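PDB 5U9C: dTDP-4-dehydrorhamnose reductase from Yersinia enterocolitica, which probably catalyses the NADPH-dependent reduction of dTDP-4-dehydro-beta-L-rhamnose to dTDP-beta-L-rhamnose, in the biosynthesis of dTDP-L-rhamnose. Local coordinates for residues D[19-24]-D[198-203]; D[103-108]-D[132-137]; D[107-112]-D[151-156]. All blocks are in the same frame, centred on the assembly; numbering follows the deposited sequence.

Contact 1 of 3, residues D[19-24]-D[198-203]; sequences AYVTSA and QLCNFI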
loop_
_atom_site.group_PDB
_atom_site.type_symbol
_atom_site.label_atom_id
_atom_site.label_comp_id
_atom_site.label_asym_id
_atom_site.label_seq_id
_atom_site.Cartn_x
_atom_site.Cartn_y
_atom_site.Cartn_z
ATOM N N ALA D 19 29.554 3.752 -27.841
ATOM C CA ALA D 19 30.402 3.311 -28.949
ATOM C C ALA D 19 29.667 3.468 -30.288
ATOM O O ALA D 19 30.261 3.914 -31.265
ATOM C CB ALA D 19 30.881 1.863 -28.742
ATOM N N TYR D 20 28.378 3.105 -30.325
ATOM C CA TYR D 20 27.605 3.279 -31.544
ATOM C C TYR D 20 27.529 4.781 -31.895
ATOM O O TYR D 20 27.751 5.161 -33.031
ATOM C CB TYR D 20 26.180 2.707 -31.420
ATOM C CG TYR D 20 26.015 1.174 -31.402
ATOM C CD1 TYR D 20 26.048 0.420 -32.582
ATOM C CD2 TYR D 20 25.699 0.514 -30.230
ATOM C CE1 TYR D 20 25.853 -0.970 -32.555
ATOM C CE2 TYR D 20 25.495 -0.861 -30.194
ATOM C CZ TYR D 20 25.566 -1.601 -31.346
ATOM O OH TYR D 20 25.345 -2.965 -31.258
ATOM N N VAL D 21 27.243 5.624 -30.906
ATOM C CA VAL D 21 27.104 7.064 -31.136
ATOM C C VAL D 21 28.397 7.708 -31.655
ATOM O O VAL D 21 28.372 8.396 -32.674
ATOM C CB VAL D 21 26.577 7.805 -29.882
ATOM C CG1 VAL D 21 26.525 9.305 -30.124
ATOM C CG2 VAL D 21 25.184 7.311 -29.537
ATOM N N THR D 22 29.506 7.477 -30.952
ATOM C CA THR D 22 30.825 8.006 -31.335
ATOM C C THR D 22 31.124 7.625 -32.784
ATOM O O THR D 22 31.565 8.453 -33.585
ATOM C CB THR D 22 31.937 7.474 -30.379
ATOM O OG1 THR D 22 31.647 7.869 -29.022
ATOM C CG2 THR D 22 33.298 8.012 -30.754
ATOM N N SER D 23 30.835 6.376 -33.119
ATOM C CA SER D 23 31.046 5.866 -34.462
ATOM C C SER D 23 30.151 6.579 -35.491
ATOM O O SER D 23 30.647 7.050 -36.511
ATOM C CB SER D 23 30.821 4.350 -34.474
ATOM O OG SER D 23 30.904 3.832 -35.777
ATOM N N ALA D 24 28.848 6.687 -35.211
ATOM C CA ALA D 24 27.909 7.375 -36.123
ATOM C C ALA D 24 28.294 8.852 -36.329
ATOM O O ALA D 24 28.077 9.403 -37.399
ATOM C CB ALA D 24 26.473 7.281 -35.597
ATOM N N GLN D 198 19.165 1.323 -32.583
ATOM C CA GLN D 198 18.016 2.190 -32.926
ATOM C C GLN D 198 18.073 3.470 -32.095
ATOM O O GLN D 198 17.828 4.567 -32.614
ATOM C CB GLN D 198 16.666 1.500 -32.698
ATOM C CG GLN D 198 16.351 0.336 -33.627
ATOM C CD GLN D 198 14.976 -0.305 -33.368
ATOM O OE1 GLN D 198 14.498 -0.391 -32.215
ATOM N NE2 GLN D 198 14.330 -0.766 -34.459
ATOM N N LEU D 199 18.433 3.327 -30.818
ATOM C CA LEU D 199 18.545 4.486 -29.921
ATOM C C LEU D 199 19.637 5.435 -30.453
ATOM O O LEU D 199 19.476 6.663 -30.437
ATOM C CB LEU D 199 18.822 4.049 -28.481
ATOM C CG LEU D 199 19.064 5.153 -27.453
ATOM C CD1 LEU D 199 17.928 6.171 -27.482
ATOM C CD2 LEU D 199 19.228 4.557 -26.065
ATOM N N CYS D 200 20.727 4.855 -30.946
ATOM C CA CYS D 200 21.816 5.646 -31.540
ATOM C C CYS D 200 21.280 6.495 -32.710
ATOM O O CYS D 200 21.479 7.690 -32.765
ATOM C CB CYS D 200 22.933 4.719 -32.039
ATOM S SG CYS D 200 24.256 5.560 -32.933
ATOM N N ASN D 201 20.582 5.851 -33.636
ATOM C CA ASN D 201 20.018 6.553 -34.781
ATOM C C ASN D 201 19.080 7.685 -34.334
ATOM O O ASN D 201 19.090 8.767 -34.937
ATOM C CB ASN D 201 19.289 5.575 -35.705
ATOM C CG ASN D 201 20.239 4.564 -36.363
ATOM O OD1 ASN D 201 21.424 4.848 -36.573
ATOM N ND2 ASN D 201 19.715 3.393 -36.708
ATOM N N PHE D 202 18.282 7.423 -33.297
ATOM C CA PHE D 202 17.366 8.424 -32.774
ATOM C C PHE D 202 18.139 9.596 -32.176
ATOM O O PHE D 202 17.753 10.755 -32.364
ATOM C CB PHE D 202 16.387 7.870 -31.726
ATOM C CG PHE D 202 15.529 8.943 -31.114
ATOM C CD1 PHE D 202 14.397 9.392 -31.772
ATOM C CD2 PHE D 202 15.906 9.572 -29.942
ATOM C CE1 PHE D 202 13.618 10.407 -31.238
ATOM C CE2 PHE D 202 15.149 10.606 -29.416
ATOM C CZ PHE D 202 14.006 11.015 -30.059
ATOM N N ILE D 203 19.222 9.288 -31.466
ATOM C CA ILE D 203 20.043 10.309 -30.846
ATOM C C ILE D 203 20.673 11.240 -31.899
ATOM O O ILE D 203 20.717 12.459 -31.684
ATOM C CB ILE D 203 21.095 9.691 -29.918
ATOM C CG1 ILE D 203 20.393 9.145 -28.666
ATOM C CG2 ILE D 203 22.128 10.726 -29.526
ATOM C CD1 ILE D 203 21.293 8.385 -27.723
#

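Contact 2 of 3, residues D[103-108]-D[132-137]; sequences YLSSSN and RSKLIG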
loop_
_atom_site.group_PDB
_atom_site.type_symbol
_atom_site.label_atom_id
_atom_site.label_comp_id
_atom_site.label_asym_id
_atom_site.label_seq_id
_atom_site.Cartn_x
_atom_site.Cartn_y
_atom_site.Cartn_z
ATOM N N TYR D 103 20.627 13.423 -21.437
ATOM C CA TYR D 103 20.858 12.536 -20.294
ATOM C C TYR D 103 20.157 11.212 -20.552
ATOM O O TYR D 103 18.955 11.179 -20.793
ATOM C CB TYR D 103 20.334 13.168 -18.984
ATOM C CG TYR D 103 20.468 12.309 -17.733
ATOM C CD1 TYR D 103 21.702 11.791 -17.349
ATOM C CD2 TYR D 103 19.384 12.099 -16.874
ATOM C CE1 TYR D 103 21.846 11.034 -16.193
ATOM C CE2 TYR D 103 19.523 11.347 -15.707
ATOM C CZ TYR D 103 20.759 10.829 -15.374
ATOM O OH TYR D 103 20.933 10.106 -14.228
ATOM N N LEU D 104 20.929 10.135 -20.550
ATOM C CA LEU D 104 20.377 8.801 -20.720
ATOM C C LEU D 104 19.893 8.311 -19.354
ATOM O O LEU D 104 20.690 8.118 -18.443
ATOM C CB LEU D 104 21.436 7.850 -21.257
ATOM C CG LEU D 104 21.022 6.377 -21.390
ATOM C CD1 LEU D 104 19.898 6.237 -22.410
ATOM C CD2 LEU D 104 22.225 5.540 -21.777
ATOM N N SER D 105 18.587 8.128 -19.215
ATOM C CA SER D 105 18.002 7.636 -17.950
ATOM C C SER D 105 17.469 6.214 -18.138
ATOM O O SER D 105 17.764 5.572 -19.143
ATOM C CB SER D 105 16.949 8.605 -17.384
ATOM O OG SER D 105 16.607 8.250 -16.030
ATOM N N SER D 106 16.654 5.746 -17.195
ATOM C CA SER D 106 16.229 4.348 -17.164
ATOM C C SER D 106 14.787 4.127 -16.755
ATOM O O SER D 106 14.206 4.888 -15.985
ATOM C CB SER D 106 17.122 3.625 -16.133
ATOM O OG SER D 106 16.694 2.307 -15.826
ATOM N N SER D 107 14.228 3.051 -17.278
ATOM C CA SER D 107 12.905 2.607 -16.903
ATOM C C SER D 107 12.862 2.303 -15.382
ATOM O O SER D 107 11.781 2.271 -14.805
ATOM C CB SER D 107 12.529 1.352 -17.708
ATOM O OG SER D 107 13.447 0.291 -17.498
ATOM N N ASN D 108 14.031 2.090 -14.748
ATOM C CA ASN D 108 14.101 1.816 -13.294
ATOM C C ASN D 108 13.683 2.973 -12.407
ATOM O O ASN D 108 13.682 2.821 -11.195
ATOM C CB ASN D 108 15.494 1.343 -12.849
ATOM C CG ASN D 108 15.613 -0.152 -12.787
ATOM O OD1 ASN D 108 16.239 -0.770 -13.649
ATOM N ND2 ASN D 108 15.006 -0.756 -11.750
ATOM N N ARG D 132 16.533 5.357 -7.793
ATOM C CA ARG D 132 16.528 6.623 -7.086
ATOM C C ARG D 132 17.652 7.546 -7.587
ATOM O O ARG D 132 17.434 8.742 -7.788
ATOM C CB ARG D 132 16.698 6.396 -5.587
ATOM C CG ARG D 132 15.512 5.719 -4.926
ATOM C CD ARG D 132 15.793 5.299 -3.495
ATOM N NE ARG D 132 14.680 4.530 -2.990
ATOM C CZ ARG D 132 14.705 3.278 -2.557
ATOM N NH1 ARG D 132 15.841 2.621 -2.372
ATOM N NH2 ARG D 132 13.563 2.721 -2.155
ATOM N N SER D 133 18.855 6.984 -7.776
ATOM C CA SER D 133 20.005 7.778 -8.218
ATOM C C SER D 133 19.819 8.347 -9.621
ATOM O O SER D 133 20.191 9.490 -9.891
ATOM C CB SER D 133 21.311 6.978 -8.109
ATOM O OG SER D 133 21.414 5.926 -9.082
ATOM N N LYS D 134 19.219 7.560 -10.511
ATOM C CA LYS D 134 18.928 8.020 -11.867
ATOM C C LYS D 134 17.852 9.111 -11.865
ATOM O O LYS D 134 17.966 10.125 -12.603
ATOM C CB LYS D 134 18.485 6.859 -12.769
ATOM C CG LYS D 134 19.555 5.791 -13.039
ATOM C CD LYS D 134 20.814 6.293 -13.750
ATOM C CE LYS D 134 20.526 6.862 -15.129
ATOM N NZ LYS D 134 21.753 7.217 -15.877
ATOM N N LEU D 135 16.823 8.915 -11.039
ATOM C CA LEU D 135 15.715 9.871 -10.951
ATOM C C LEU D 135 16.160 11.216 -10.409
ATOM O O LEU D 135 15.755 12.246 -10.915
ATOM C CB LEU D 135 14.595 9.329 -10.075
ATOM C CG LEU D 135 13.397 10.266 -9.878
ATOM C CD1 LEU D 135 12.784 10.662 -11.208
ATOM C CD2 LEU D 135 12.357 9.598 -8.982
ATOM N N ILE D 136 16.965 11.222 -9.355
ATOM C CA ILE D 136 17.401 12.510 -8.823
ATOM C C ILE D 136 18.376 13.153 -9.850
ATOM O O ILE D 136 18.412 14.381 -9.996
ATOM C CB ILE D 136 17.965 12.398 -7.387
ATOM C CG1 ILE D 136 18.214 13.791 -6.775
ATOM C CG2 ILE D 136 19.222 11.559 -7.349
ATOM C CD1 ILE D 136 16.967 14.590 -6.480
ATOM N N GLY D 137 19.117 12.323 -10.600
ATOM C CA GLY D 137 19.996 12.845 -11.652
ATOM C C GLY D 137 19.118 13.551 -12.687
ATOM O O GLY D 137 19.468 14.655 -13.161
HETATM O O HOH W 1 23.460 8.761 -14.136
#

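Contact 3 of 3, residues D[107-112]-D[151-156]; sequences SNVFGG and IIRAGW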
loop_
_atom_site.group_PDB
_atom_site.type_symbol
_atom_site.label_atom_id
_atom_site.label_comp_id
_atom_site.label_asym_id
_atom_site.label_seq_id
_atom_site.Cartn_x
_atom_site.Cartn_y
_atom_site.Cartn_z
ATOM N N SER D 107 14.228 3.051 -17.278
ATOM C CA SER D 107 12.905 2.607 -16.903
ATOM C C SER D 107 12.862 2.303 -15.382
ATOM O O SER D 107 11.781 2.271 -14.805
ATOM C CB SER D 107 12.529 1.352 -17.708
ATOM O OG SER D 107 13.447 0.291 -17.498
ATOM N N ASN D 108 14.031 2.090 -14.748
ATOM C CA ASN D 108 14.101 1.816 -13.294
ATOM C C ASN D 108 13.683 2.973 -12.407
ATOM O O ASN D 108 13.682 2.821 -11.195
ATOM C CB ASN D 108 15.494 1.343 -12.849
ATOM C CG ASN D 108 15.613 -0.152 -12.787
ATOM O OD1 ASN D 108 16.239 -0.770 -13.649
ATOM N ND2 ASN D 108 15.006 -0.756 -11.750
ATOM N N VAL D 109 13.355 4.129 -12.981
ATOM C CA VAL D 109 12.801 5.202 -12.171
ATOM C C VAL D 109 11.353 4.813 -11.807
ATOM O O VAL D 109 10.743 5.415 -10.925
ATOM C CB VAL D 109 12.852 6.593 -12.838
ATOM C CG1 VAL D 109 14.291 6.987 -13.149
ATOM C CG2 VAL D 109 11.965 6.669 -14.082
ATOM N N PHE D 110 10.810 3.817 -12.505
ATOM C CA PHE D 110 9.477 3.311 -12.214
ATOM C C PHE D 110 9.545 1.934 -11.535
ATOM O O PHE D 110 10.594 1.263 -11.547
ATOM C CB PHE D 110 8.661 3.158 -13.498
ATOM C CG PHE D 110 8.429 4.438 -14.230
ATOM C CD1 PHE D 110 7.516 5.374 -13.741
ATOM C CD2 PHE D 110 9.084 4.700 -15.415
ATOM C CE1 PHE D 110 7.279 6.558 -14.417
ATOM C CE2 PHE D 110 8.855 5.885 -16.102
ATOM C CZ PHE D 110 7.951 6.812 -15.607
ATOM N N GLY D 111 8.419 1.520 -10.969
ATOM C CA GLY D 111 8.292 0.191 -10.410
ATOM C C GLY D 111 7.551 0.077 -9.112
ATOM O O GLY D 111 6.864 -0.906 -8.889
ATOM N N GLY D 112 7.677 1.090 -8.255
ATOM C CA GLY D 112 7.047 1.057 -6.959
ATOM C C GLY D 112 5.543 0.980 -7.047
ATOM O O GLY D 112 4.898 0.410 -6.174
ATOM N N ILE D 151 15.952 14.151 -21.957
ATOM C CA ILE D 151 16.102 12.994 -21.078
ATOM C C ILE D 151 15.412 11.843 -21.776
ATOM O O ILE D 151 14.216 11.943 -22.124
ATOM C CB ILE D 151 15.462 13.253 -19.711
ATOM C CG1 ILE D 151 16.301 14.284 -18.953
ATOM C CG2 ILE D 151 15.347 11.954 -18.907
ATOM C CD1 ILE D 151 15.596 14.888 -17.754
ATOM N N ILE D 152 16.166 10.778 -22.031
ATOM C CA ILE D 152 15.631 9.593 -22.688
ATOM C C ILE D 152 15.718 8.424 -21.726
ATOM O O ILE D 152 16.802 8.098 -21.210
ATOM C CB ILE D 152 16.396 9.219 -23.948
ATOM C CG1 ILE D 152 16.457 10.401 -24.920
ATOM C CG2 ILE D 152 15.745 7.993 -24.603
ATOM C CD1 ILE D 152 17.258 10.106 -26.173
ATOM N N ARG D 153 14.589 7.783 -21.495
ATOM C CA ARG D 153 14.551 6.615 -20.636
ATOM C C ARG D 153 14.544 5.379 -21.521
ATOM O O ARG D 153 13.679 5.221 -22.382
ATOM C CB ARG D 153 13.330 6.632 -19.713
ATOM C CG ARG D 153 13.238 7.850 -18.802
ATOM C CD ARG D 153 12.118 7.700 -17.779
ATOM N NE ARG D 153 11.996 8.835 -16.880
ATOM C CZ ARG D 153 10.923 9.607 -16.703
ATOM N NH1 ARG D 153 9.766 9.373 -17.328
ATOM N NH2 ARG D 153 10.991 10.599 -15.824
ATOM N N ALA D 154 15.562 4.541 -21.335
ATOM C CA ALA D 154 15.697 3.268 -22.043
ATOM C C ALA D 154 15.365 2.145 -21.065
ATOM O O ALA D 154 15.500 2.299 -19.851
ATOM C CB ALA D 154 17.120 3.086 -22.566
ATOM N N GLY D 155 14.924 1.026 -21.607
ATOM C CA GLY D 155 14.585 -0.147 -20.820
ATOM C C GLY D 155 15.789 -1.083 -20.780
ATOM O O GLY D 155 16.918 -0.646 -20.528
ATOM N N TRP D 156 15.556 -2.371 -21.018
ATOM C CA TRP D 156 16.650 -3.356 -21.042
ATOM C C TRP D 156 17.433 -3.205 -22.353
ATOM O O TRP D 156 16.946 -3.584 -23.430
ATOM C CB TRP D 156 16.101 -4.769 -20.915
ATOM C CG TRP D 156 15.376 -5.036 -19.611
ATOM C CD1 TRP D 156 15.605 -4.438 -18.405
ATOM C CD2 TRP D 156 14.441 -6.086 -19.364
ATOM N NE1 TRP D 156 14.804 -5.008 -17.435
ATOM C CE2 TRP D 156 14.097 -6.035 -17.999
ATOM C CE3 TRP D 156 13.831 -7.037 -20.169
ATOM C CZ2 TRP D 156 13.173 -6.906 -17.432
ATOM C CZ3 TRP D 156 12.910 -7.908 -19.596
ATOM C CH2 TRP D 156 12.592 -7.835 -18.249
#

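Contact 1 of 3, residues D[19-24]-D[198-203]
Cys200 plugs straight into the flank of helix 16-25, and almost everything tight in this contact happens around its sulfur. The SG atom sits beside the peptide between Tyr20 and Val21, with Cys200 SG 3.5 Å from Tyr20 O and nearly as close to the carbonyl carbon. Three side-chain carbons surround it: Tyr20 CB at 3.8 Å from Cys200 SG, then Val21 CG2 and Ala24 CB, each 3.9 Å from that same sulfur. A chi1 of 174° swings SG away from the Cys200 backbone N and across to helix 16-25. The two short segments run at 45° to each other, their axes approaching to 9.2 Å, and the CA atoms of Val21 and Cys200 are 5.5 Å apart.

Away from the sulfur the fit slackens. On the inner side, toward the sheet, Val21 CG2 meets Ile203 CD1 at only 4.4 Å, and both side chains find further company on Phe63. The partly exposed side belongs to Tyr20 and Ala24. Tyr20 contributes its CB, whereas its ring leads away from 198-203 and touches Ala196 and Met197 at the start of helix 196-209; there Tyr20 OH accepts a hydrogen bond from Gly160 N. Ala24 CB, at the margin of the contact, also touches Ile204.

Both helices pack on one face of the parallel sheet of a Rossmann fold. Helix 16-25 follows strand 7-11 and a glycine-rich turn of GxGxxG type (Gly13, Gly15, Gly18), consistent with dinucleotide binding, while helix 196-209 leads into strand 213-217. No hydrogen bond joins the segments. Their cohesion is therefore van der Waals contact around one buried thiol, with each helix keeping its own backbone hydrogen bonding intact.

Contact 2 of 3, residues D[103-108]-D[132-137]
A buried lysine folds back on itself here to reach a strand carbonyl: Lys134 NZ donates a hydrogen bond of 2.9 Å to Leu104 O. Bends at chi2 (-61°) and chi3 (-61°) coil the chain and bring NZ to the strand. It meets the oxygen in the carbonyl plane, with a C=O...N angle of 160°. Lys134 lies four residues after Tyr130, the YxxxK spacing of the short-chain dehydrogenase/reductase family, whose Rossmann fold places helix 129-144 against the sheet next to strand 100-106. Ser106, at the end of that strand, touches Tyr130 and occupies the position expected for the serine or threonine of the family's catalytic triad, probably with Tyr130 and Lys134.

Tyr103 meets the same tip of the lysine, and its backbone carbonyl too. The ring edge carries Lys134 O close to the ring plane, and Tyr103 OH is packed 3.4 Å from Lys134 CE. A weak bond from the phenol to Lys134 O is possible, though its proton has another acceptor within range. One water joins the two side chains, lying 2.9 Å from Tyr103 OH and accepting from Lys134 NZ at the same length. Further along the helix, Gly137 has no side chain to block the tyrosine, and Tyr103 CE2 comes to 3.8 Å from Gly137 C.

Ser105 packs OG against Lys134 CB at 4.0 Å but spends its hydroxyl on Glu138, one turn along the helix. The helix flank away from the strand faces a second subunit, whose Leu121 packs on Ser133 and Ile136. At the strand's end the chain turns over into a 3-10 segment through an ST turn, in which Ser106 OG accepts from Asn108 N at 2.9 Å.

Contact 3 of 3, residues D[107-112]-D[151-156]
Ser107 N donates to Ala154 O, the one hydrogen bond between these segments, 3.0 Å long with an N-H...O angle of 151°. The donor is tilted 33° from the carbonyl plane, where the chain leaves strand 100-106 for a 3-10 turn. This bond carries the parallel pairing with strand 149-154 one step beyond the regular sheet, at the C-terminal ends of the parallel strands of the Rossmann fold. Two further hydrogen bonds, from Ser107 OG and Trp156 NE1, bring both segments to the carboxylate of Glu260.

Van der Waals contact makes up the rest of the interface. Ser107 OG rests 3.5 Å from Gly155 CA. Farther up, Arg153 runs extended from CG to NE toward the loop. Val109 CG2 lies over one face of the guanidinium, 3.5 Å from Arg153 NE, and the valine and arginine side chains cross at about a right angle. Phe110 comes in next to it: Phe110 CZ is 3.6 Å from Arg153 NH1, with ring and guanidinium planes 84° apart. The same Val109 CG2 covers a face of the Phe110 ring, toward its rim, so this methyl touches both flat groups, in the angle between them.

Charged and polar partners hold the end of Arg153: NH2 forms a salt bridge with Glu138 and NH1 bonds to His216. A citrate, probably from the crystallisation liquor, is bound close to the Arg153 side chain. Glu138 probably offsets much of the buried charge, and the citrate beside it may add to this in the crystal.

How the contacts relate
Contacts 2 and 3 are neighbours, centres 7 Å apart, and share Ser107 and Asn108; strands 100-106 and 149-154 lie side by side, with Ser105 N to Ile152 O a probable hydrogen bond of 2.7 Å. Glu138 ties them further, taking Ser105 from one and Arg153 from the other. Contact 1 lies across the sheet, its centre about 20 Å from that of contact 2 and 19 Å from that of contact 3, and reaches them by packing alone: Leu199 CD2 to Leu104 CD1 at 4.1 Å, Phe202 CE2 to Ile152 CD1 at 3.9 Å. Ser106 and Ser107 lie about 10 Å, side chain to side chain, from Arg256, a malate-binding residue, though no malate is bound to this chain.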